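Local coordinates for protein phosphoserine phosphatase RsbX (Bacillus subtilis, PDB 3W43) that dephosphorylates the phosphoserine protein RsbS as a manganese-bound PPM-type phosphatase and so keeps the stress sigma factor sigma-B in check, at residues 91-96 and 151-156; 115-120 and 144-149. One frame throughout, in Å; residues are numbered along the deposited sequence. Where two conformers were deposited one is given.

Contact 1: 91-96 and 151-156. With MN (manganese (II) ion), chain B.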
loop_
_atom_site.group_PDB
_atom_site.type_symbol
_atom_site.label_atom_id
_atom_site.label_comp_id
_atom_site.label_asym_id
_atom_site.label_seq_id
_atom_site.Cartn_x
_atom_site.Cartn_y
_atom_site.Cartn_z
ATOM N N SER A 91 -4.084 1.781 3.394
ATOM C CA SER A 91 -3.541 2.920 2.669
ATOM C C SER A 91 -4.064 2.924 1.245
ATOM O O SER A 91 -4.125 1.878 0.601
ATOM C CB SER A 91 -2.029 2.820 2.612
ATOM O OG SER A 91 -1.478 2.994 3.891
ATOM N N ILE A 92 -4.401 4.118 0.760
ATOM C CA ILE A 92 -4.843 4.304 -0.614
ATOM C C ILE A 92 -4.014 5.397 -1.263
ATOM O O ILE A 92 -3.881 6.516 -0.732
ATOM C CB ILE A 92 -6.346 4.642 -0.710
ATOM C CG1 ILE A 92 -7.177 3.612 0.060
ATOM C CG2 ILE A 92 -6.794 4.697 -2.176
ATOM C CD1 ILE A 92 -8.646 3.904 0.046
ATOM N N LEU A 93 -3.458 5.053 -2.425
ATOM C CA LEU A 93 -2.597 5.932 -3.214
ATOM C C LEU A 93 -3.155 6.060 -4.622
ATOM O O LEU A 93 -3.467 5.050 -5.257
ATOM C CB LEU A 93 -1.183 5.351 -3.270
ATOM C CG LEU A 93 -0.169 6.035 -4.189
ATOM C CD1 LEU A 93 0.201 7.406 -3.666
ATOM C CD2 LEU A 93 1.080 5.177 -4.349
ATOM N N LYS A 94 -3.296 7.300 -5.092
ATOM C CA LYS A 94 -3.639 7.567 -6.491
ATOM C C LYS A 94 -2.552 8.414 -7.107
ATOM O O LYS A 94 -2.046 9.340 -6.466
ATOM C CB LYS A 94 -4.977 8.291 -6.617
ATOM C CG LYS A 94 -6.158 7.387 -6.352
ATOM C CD LYS A 94 -7.491 8.110 -6.500
ATOM C CE LYS A 94 -7.764 8.407 -7.971
ATOM N NZ LYS A 94 -9.138 8.863 -8.277
ATOM N N ILE A 95 -2.202 8.110 -8.353
ATOM C CA ILE A 95 -1.184 8.871 -9.071
ATOM C C ILE A 95 -1.734 9.265 -10.419
ATOM O O ILE A 95 -2.254 8.427 -11.145
ATOM C CB ILE A 95 0.123 8.071 -9.265
ATOM C CG1 ILE A 95 0.689 7.641 -7.911
ATOM C CG2 ILE A 95 1.135 8.895 -10.063
ATOM C CD1 ILE A 95 1.967 6.833 -7.996
ATOM N N ASN A 96 -1.625 10.549 -10.749
ATOM C CA ASN A 96 -1.892 11.030 -12.083
ATOM C C ASN A 96 -0.564 11.164 -12.800
ATOM O O ASN A 96 0.267 11.989 -12.420
ATOM C CB ASN A 96 -2.617 12.367 -12.030
ATOM C CG ASN A 96 -2.984 12.862 -13.404
ATOM O OD1 ASN A 96 -2.138 13.364 -14.137
ATOM N ND2 ASN A 96 -4.241 12.683 -13.781
ATOM N N PHE A 151 8.649 4.252 -4.633
ATOM C CA PHE A 151 7.914 4.159 -3.391
ATOM C C PHE A 151 7.696 2.723 -2.969
ATOM O O PHE A 151 7.798 1.791 -3.781
ATOM C CB PHE A 151 6.570 4.904 -3.478
ATOM C CG PHE A 151 5.578 4.282 -4.423
ATOM C CD1 PHE A 151 4.758 3.237 -4.017
ATOM C CD2 PHE A 151 5.472 4.745 -5.736
ATOM C CE1 PHE A 151 3.853 2.649 -4.909
ATOM C CE2 PHE A 151 4.568 4.168 -6.616
ATOM C CZ PHE A 151 3.759 3.123 -6.202
ATOM N N ILE A 152 7.362 2.562 -1.691
ATOM C CA ILE A 152 6.824 1.322 -1.168
ATOM C C ILE A 152 5.591 1.623 -0.313
ATOM O O ILE A 152 5.550 2.648 0.388
ATOM C CB ILE A 152 7.906 0.538 -0.359
ATOM C CG1 ILE A 152 7.432 -0.880 -0.021
ATOM C CG2 ILE A 152 8.344 1.310 0.895
ATOM C CD1 ILE A 152 8.522 -1.767 0.579
ATOM N N ILE A 153 4.603 0.731 -0.399
ATOM C CA ILE A 153 3.543 0.681 0.594
ATOM C C ILE A 153 3.614 -0.709 1.212
ATOM O O ILE A 153 3.678 -1.706 0.487
ATOM C CB ILE A 153 2.137 0.896 -0.020
ATOM C CG1 ILE A 153 2.027 2.281 -0.654
ATOM C CG2 ILE A 153 1.050 0.729 1.042
ATOM C CD1 ILE A 153 0.749 2.488 -1.459
ATOM N N HIS A 154 3.594 -0.814 2.535
ATOM C CA HIS A 154 3.730 -2.123 3.160
ATOM C C HIS A 154 2.929 -2.279 4.424
ATOM O O HIS A 154 2.773 -1.322 5.209
ATOM C CB HIS A 154 5.206 -2.492 3.396
ATOM C CG HIS A 154 5.914 -1.686 4.447
ATOM N ND1 HIS A 154 5.881 -2.024 5.782
ATOM C CD2 HIS A 154 6.738 -0.612 4.352
ATOM C CE1 HIS A 154 6.634 -1.179 6.465
ATOM N NE2 HIS A 154 7.176 -0.319 5.621
ATOM N N THR A 155 2.429 -3.490 4.629
ATOM C CA THR A 155 1.813 -3.810 5.907
ATOM C C THR A 155 2.849 -4.025 6.998
ATOM O O THR A 155 4.057 -4.123 6.742
ATOM C CB THR A 155 0.859 -5.016 5.815
ATOM O OG1 THR A 155 1.601 -6.186 5.441
ATOM C CG2 THR A 155 -0.255 -4.750 4.820
ATOM N N ASP A 156 2.355 -4.084 8.229
ATOM C CA ASP A 156 3.203 -4.177 9.406
ATOM C C ASP A 156 3.897 -5.536 9.563
ATOM O O ASP A 156 4.724 -5.699 10.445
ATOM C CB ASP A 156 2.418 -3.767 10.661
ATOM C CG ASP A 156 1.202 -4.641 10.919
ATOM O OD1 ASP A 156 1.105 -5.741 10.333
ATOM O OD2 ASP A 156 0.337 -4.221 11.727
HETATM MN MN MN B . -0.462 -7.179 10.155
HETATM O O HOH W 1 -1.059 -6.452 12.186
HETATM O O HOH W 2 -1.847 -8.835 10.567
HETATM O O HOH W 3 -0.018 -7.782 8.106
#
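Leu93 lays its CD2 methyl over one face of the Phe151 ring. The methyl is 4.0 Å from the ring centroid, 20° off the ring normal, which makes a CH-pi contact. It is displaced toward the rim, and its nearest ring atom is Phe151 CE1, 3.8 Å from Leu93 CD2. The leucine and the phenylalanine come from opposite directions. The ring reaches this place because Phe151 CG stands between its own backbone N and carbonyl carbon (chi1 67°). Leu93 CG is anti to the backbone N, and the branch beyond it points CD2 at the ring. Ile95 meets the same ring obliquely, with CD1 4.0 Å from Phe151 CE2.

Farther along, Ile153 takes over from the ring. Its two branches have different partners. The longer one brings CD1 to 3.9 Å from Leu93 CB, while CG2 lies 4.0 Å from Ser91 CB. Ser91 thus offers carbon to this layer. Its OG is hydrogen-bonded to Tyr104 and Ser106 of the neighbouring strand 101-107.

The two strands run nearly antiparallel, 152° between directions and 9.0 Å apart at closest approach. They belong to different sheets, so side chains alone join them. This is the face-to-face packing of the PPM beta-sandwich. Phe112 and Val42 border the same layer.

Toward Asp156 the chain leads to the metal. His154 ND1 donates to Thr155 O, with the acceptor close to the imidazole plane. Asp156 OD1 binds manganese at 2.1 Å, and Asp44, Asp189 and three waters complete the shell. Asp156 OD2 accepts from one of those waters, which would help orient the carboxylate. The chemistry therefore divides: a buried interface made by carbon atoms, with the one hydroxyl bonded within its own sheet, and an acidic metal site reached by the loop residue Asp156.

Contact 2: 115-120 and 144-149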
loop_
_atom_site.group_PDB
_atom_site.type_symbol
_atom_site.label_atom_id
_atom_site.label_comp_id
_atom_site.label_asym_id
_atom_site.label_seq_id
_atom_site.Cartn_x
_atom_site.Cartn_y
_atom_site.Cartn_z
ATOM N N HIS A 115 10.555 8.014 -2.174
ATOM C CA HIS A 115 11.951 8.433 -2.253
ATOM C C HIS A 115 12.179 9.144 -3.580
ATOM O O HIS A 115 11.920 8.548 -4.616
ATOM C CB HIS A 115 12.856 7.191 -2.198
ATOM C CG HIS A 115 14.268 7.463 -2.618
ATOM N ND1 HIS A 115 14.726 7.226 -3.897
ATOM C CD2 HIS A 115 15.312 7.988 -1.935
ATOM C CE1 HIS A 115 15.995 7.581 -3.979
ATOM N NE2 HIS A 115 16.376 8.047 -2.802
ATOM N N SER A 116 12.702 10.361 -3.564
ATOM C CA SER A 116 12.984 11.072 -4.808
ATOM C C SER A 116 14.468 11.048 -5.159
ATOM O O SER A 116 15.313 10.885 -4.287
ATOM C CB SER A 116 12.533 12.524 -4.692
ATOM O OG SER A 116 13.543 13.321 -4.096
ATOM N N PRO A 117 14.795 11.238 -6.442
ATOM C CA PRO A 117 16.196 11.482 -6.831
ATOM C C PRO A 117 16.828 12.747 -6.219
ATOM O O PRO A 117 18.047 12.959 -6.338
ATOM C CB PRO A 117 16.108 11.610 -8.355
ATOM C CG PRO A 117 14.902 10.800 -8.711
ATOM C CD PRO A 117 13.924 11.124 -7.629
ATOM N N SER A 118 16.033 13.631 -5.628
ATOM C CA SER A 118 16.604 14.734 -4.848
ATOM C C SER A 118 17.079 14.252 -3.470
ATOM O O SER A 118 17.604 15.044 -2.692
ATOM C CB SER A 118 15.598 15.886 -4.698
ATOM O OG SER A 118 15.344 16.477 -5.962
ATOM N N GLY A 119 16.881 12.967 -3.162
ATOM C CA GLY A 119 17.303 12.400 -1.876
ATOM C C GLY A 119 16.430 12.859 -0.722
ATOM O O GLY A 119 16.837 12.821 0.446
ATOM N N GLU A 120 15.217 13.281 -1.054
ATOM C CA GLU A 120 14.251 13.705 -0.062
ATOM C C GLU A 120 13.121 12.689 -0.040
ATOM O O GLU A 120 12.660 12.197 -1.086
ATOM C CB GLU A 120 13.764 15.130 -0.350
ATOM C CG GLU A 120 14.886 16.183 -0.184
ATOM C CD GLU A 120 14.639 17.484 -0.929
ATOM O OE1 GLU A 120 15.446 18.430 -0.749
ATOM O OE2 GLU A 120 13.656 17.562 -1.696
ATOM N N THR A 144 3.466 16.817 -6.006
ATOM C CA THR A 144 4.124 16.438 -7.242
ATOM C C THR A 144 5.285 15.516 -6.896
ATOM O O THR A 144 5.909 15.666 -5.841
ATOM C CB THR A 144 4.616 17.693 -7.990
ATOM O OG1 THR A 144 3.494 18.550 -8.219
ATOM C CG2 THR A 144 5.253 17.337 -9.324
ATOM N N TYR A 145 5.564 14.550 -7.766
ATOM C CA TYR A 145 6.781 13.769 -7.616
ATOM C C TYR A 145 7.744 14.031 -8.757
ATOM O O TYR A 145 7.346 14.296 -9.900
ATOM C CB TYR A 145 6.499 12.270 -7.489
ATOM C CG TYR A 145 5.846 11.659 -8.698
ATOM C CD1 TYR A 145 6.609 11.170 -9.765
ATOM C CD2 TYR A 145 4.460 11.534 -8.764
ATOM C CE1 TYR A 145 6.002 10.593 -10.872
ATOM C CE2 TYR A 145 3.851 10.962 -9.859
ATOM C CZ TYR A 145 4.619 10.493 -10.911
ATOM O OH TYR A 145 3.969 9.922 -11.982
ATOM N N GLU A 146 9.018 13.971 -8.418
ATOM C CA GLU A 146 10.093 14.074 -9.371
ATOM C C GLU A 146 10.216 12.792 -10.207
ATOM O O GLU A 146 10.064 11.691 -9.669
ATOM C CB GLU A 146 11.373 14.326 -8.587
ATOM C CG GLU A 146 12.610 14.365 -9.425
ATOM C CD GLU A 146 13.834 14.711 -8.630
ATOM O OE1 GLU A 146 13.735 14.923 -7.390
ATOM O OE2 GLU A 146 14.903 14.758 -9.249
ATOM N N LYS A 147 10.463 12.939 -11.512
ATOM C CA LYS A 147 10.752 11.806 -12.392
ATOM C C LYS A 147 11.767 10.877 -11.734
ATOM O O LYS A 147 12.797 11.345 -11.229
ATOM C CB LYS A 147 11.327 12.296 -13.724
ATOM C CG LYS A 147 10.359 13.047 -14.606
ATOM C CD LYS A 147 11.035 13.576 -15.862
ATOM C CE LYS A 147 11.708 12.467 -16.651
ATOM N NZ LYS A 147 13.100 12.222 -16.174
ATOM N N GLY A 148 11.484 9.577 -11.728
ATOM C CA GLY A 148 12.414 8.615 -11.180
ATOM C C GLY A 148 12.185 8.309 -9.715
ATOM O O GLY A 148 12.912 7.501 -9.142
ATOM N N SER A 149 11.177 8.938 -9.108
ATOM C CA SER A 149 10.817 8.631 -7.722
ATOM C C SER A 149 10.406 7.168 -7.577
ATOM O O SER A 149 9.869 6.569 -8.512
ATOM C CB SER A 149 9.684 9.538 -7.240
ATOM O OG SER A 149 10.121 10.871 -7.081
HETATM O O HOH W 4 14.157 7.892 -6.618
#
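Pro117 packs its ring against the turn 146-149. Its CG sits 3.3 Å from Lys147 O, and Pro117 CD lies 3.7 Å from Glu146 CD. Ser149 closes the inner side, where it, His115 and Ser116 are buried. Its CA makes a CH-O contact with His115 O at 3.3 Å, and its OG approaches Ser116 CA and CB. On the side of Pro117 away from Ser118, one water bridges His115 O and Gly148 O.

The type II turn from Glu146 to Ser149 is held at one oxygen. Glu146 O accepts from Ser149 N and from Ser149 OG, the latter at 2.7 Å, in the carbonyl plane and on a lone pair. Gly148 takes a positive phi in this turn, close beside the proline.

The outer side is looser. The Glu146 side chain runs extended (chi1 176°), which carries the carboxylate across to the type I turn 116-119. Ser118 OG donates to Glu146 OE1 at 2.7 Å, on the syn side and 23° out of the carboxylate plane. Ser118 N adds only a loose, weak bond to the same oxygen. Pro117 and Ser118 are exposed, although the proline packs on the turn.

Both loops lie at one end of the sandwich. The first joins strands 111-115 and 121-122, and the second joins strand 140-144 to strand 150-154. His115 touches helix 163-169, and Ser149 pairs through its backbone with Leu198 of strand 191-198.

In the fold
The centres of contacts 1 and 2 are 15 Å apart. Contact 1 lies about 3 Å from the centre of the chain and contact 2 about 18 Å from it. Along the sequence contact 2 is nested inside the loop closed by contact 1, in the order 91-96, 115-120, 144-149, 151-156. Strand 88-96 belongs to the five-stranded sheet and strand 150-154 to the six-stranded one. Segment 144-149 carries the chain between these sheets. Tyr145 links the contacts directly, with CE2 3.4 Å from Ile95 CG2. Strand 150-154 runs from the contact 2 loops through the sandwich interior toward the manganese site.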